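PDB 5FQ8: outer membrane protein Omp121 from Bacteroides thetaiotaomicron, which probably imports a nutrient across the bacterial outer membrane as a TonB-dependent receptor, a beta-barrel closed by a plug domain. Local coordinates for residues 676-681 with 689-694. Residues are numbered along the deposited sequence; the frame is centred on the assembly and turned at random.
Sequences IFSLAM and AQNMNL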
loop_
_atom_site.group_PDB
_atom_site.type_symbol
_atom_site.label_atom_id
_atom_site.label_comp_id
_atom_site.label_asym_id
_atom_site.label_seq_id
_atom_site.Cartn_x
_atom_site.Cartn_y
_atom_site.Cartn_z
ATOM N N ILE B 676 2.373 34.409 5.609
ATOM C CA ILE B 676 1.540 33.670 4.667
ATOM C C ILE B 676 0.910 32.475 5.361
ATOM O O ILE B 676 1.594 31.669 5.991
ATOM C CB ILE B 676 2.360 33.218 3.455
ATOM C CG1 ILE B 676 2.746 34.395 2.584
ATOM C CG2 ILE B 676 1.561 32.287 2.639
ATOM C CD1 ILE B 676 4.145 34.819 2.755
ATOM N N PHE B 677 -0.396 32.330 5.207
ATOM C CA PHE B 677 -1.138 31.352 5.977
ATOM C C PHE B 677 -2.374 30.956 5.193
ATOM O O PHE B 677 -2.947 31.782 4.483
ATOM C CB PHE B 677 -1.503 31.942 7.345
ATOM C CG PHE B 677 -2.415 31.093 8.153
ATOM C CD1 PHE B 677 -1.950 29.978 8.794
ATOM C CD2 PHE B 677 -3.730 31.433 8.297
ATOM C CE1 PHE B 677 -2.776 29.204 9.548
ATOM C CE2 PHE B 677 -4.570 30.660 9.049
ATOM C CZ PHE B 677 -4.085 29.534 9.683
ATOM N N SER B 678 -2.765 29.690 5.304
ATOM C CA SER B 678 -3.966 29.196 4.628
ATOM C C SER B 678 -5.161 29.561 5.484
ATOM O O SER B 678 -5.601 28.796 6.339
ATOM C CB SER B 678 -3.871 27.699 4.392
ATOM O OG SER B 678 -3.040 27.418 3.278
ATOM N N LEU B 679 -5.711 30.740 5.218
ATOM C CA LEU B 679 -6.754 31.326 6.049
ATOM C C LEU B 679 -8.122 30.739 5.739
ATOM O O LEU B 679 -8.484 30.574 4.578
ATOM C CB LEU B 679 -6.787 32.831 5.824
ATOM C CG LEU B 679 -7.577 33.650 6.817
ATOM C CD1 LEU B 679 -7.052 33.349 8.189
ATOM C CD2 LEU B 679 -7.402 35.098 6.472
ATOM N N ALA B 680 -8.902 30.471 6.783
ATOM C CA ALA B 680 -10.204 29.834 6.595
ATOM C C ALA B 680 -11.147 30.711 5.784
ATOM O O ALA B 680 -11.100 31.938 5.854
ATOM C CB ALA B 680 -10.840 29.502 7.938
ATOM N N MET B 681 -12.006 30.062 5.003
ATOM C CA MET B 681 -12.890 30.731 4.061
ATOM C C MET B 681 -14.168 29.925 3.919
ATOM O O MET B 681 -14.182 28.711 4.146
ATOM C CB MET B 681 -12.223 30.889 2.705
ATOM C CG MET B 681 -12.818 31.905 1.801
ATOM S SD MET B 681 -11.687 32.094 0.472
ATOM C CE MET B 681 -12.400 33.378 -0.450
ATOM N N ALA B 689 -10.160 27.545 2.007
ATOM C CA ALA B 689 -9.128 28.410 2.543
ATOM C C ALA B 689 -8.509 29.174 1.397
ATOM O O ALA B 689 -8.554 28.741 0.250
ATOM C CB ALA B 689 -8.064 27.620 3.299
ATOM N N GLN B 690 -7.948 30.324 1.716
ATOM C CA GLN B 690 -7.193 31.098 0.750
ATOM C C GLN B 690 -5.875 31.473 1.385
ATOM O O GLN B 690 -5.844 31.892 2.540
ATOM C CB GLN B 690 -7.937 32.346 0.302
ATOM C CG GLN B 690 -7.142 33.154 -0.688
ATOM C CD GLN B 690 -7.819 34.421 -1.109
ATOM O OE1 GLN B 690 -7.320 35.140 -1.966
ATOM N NE2 GLN B 690 -8.956 34.715 -0.504
ATOM N N ASN B 691 -4.789 31.291 0.651
ATOM C CA ASN B 691 -3.480 31.683 1.148
ATOM C C ASN B 691 -3.333 33.186 1.008
ATOM O O ASN B 691 -3.405 33.715 -0.103
ATOM C CB ASN B 691 -2.377 30.973 0.371
ATOM C CG ASN B 691 -2.415 29.486 0.532
ATOM O OD1 ASN B 691 -2.919 28.964 1.518
ATOM N ND2 ASN B 691 -1.858 28.786 -0.437
ATOM N N MET B 692 -3.133 33.883 2.119
ATOM C CA MET B 692 -2.874 35.307 2.009
ATOM C C MET B 692 -1.996 35.754 3.158
ATOM O O MET B 692 -1.763 35.012 4.110
ATOM C CB MET B 692 -4.176 36.104 1.957
ATOM C CG MET B 692 -5.221 35.703 2.970
ATOM S SD MET B 692 -6.890 36.080 2.418
ATOM C CE MET B 692 -6.622 37.515 1.421
ATOM N N ASN B 693 -1.480 36.971 3.031
ATOM C CA ASN B 693 -0.673 37.575 4.082
ATOM C C ASN B 693 -1.549 37.992 5.249
ATOM O O ASN B 693 -2.495 38.759 5.076
ATOM C CB ASN B 693 0.058 38.794 3.533
ATOM C CG ASN B 693 0.920 38.461 2.349
ATOM O OD1 ASN B 693 0.630 38.860 1.238
ATOM N ND2 ASN B 693 1.988 37.725 2.580
ATOM N N LEU B 694 -1.221 37.515 6.442
ATOM C CA LEU B 694 -2.031 37.838 7.604
ATOM C C LEU B 694 -1.688 39.219 8.145
ATOM O O LEU B 694 -0.883 39.969 7.589
ATOM C CB LEU B 694 -1.847 36.801 8.701
ATOM C CG LEU B 694 -2.324 35.382 8.476
ATOM C CD1 LEU B 694 -2.355 34.644 9.778
ATOM C CD2 LEU B 694 -3.679 35.381 7.848
#
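Phe677 and Leu694 meet on one face of an antiparallel beta hairpin, strands 661-680 and 689-693 joined by a loop, in the barrel of this TonB-dependent receptor. With Phe677 CG anti to the backbone N (chi1 173°), the ring lies along its own strand, and Leu694 crosses at its base, CG 3.7 Å from Phe677 CB and CD1 reaching Phe677 CD2 obliquely. The other branch, Leu694 CD2, comes within 4.0 Å of Leu679 CD1, itself in plane at the Phe677 ring edge. An alanine in place of Leu694 would probably leave a gap beside Phe677 CB and Leu679 CD1, where the two methyl branches now pack. Leu679 CD2 approaches Met692 CG at 4.2 Å. Met681 slants over Gln690, with SD 3.8 Å from Gln690 CB; Gln690 NE2 hydrogen-bonds to a polar side chain of another protein's chain. On the face of Ile676 and Ser678, the Asn693 amide lies alongside Ile676 while its ND2 hydrogen-bonds to Lys674 O. Ser678 and Asn691 form a non-hydrogen-bonded pair there, and Asn691 ND2 hydrogen-bonds to Met602 O. Backbone hydrogen bonds join Phe677 with Met692 and Leu679 with Gln690; that from Gln690 N to Leu679 O, 2.9 Å, lies in the carbonyl plane.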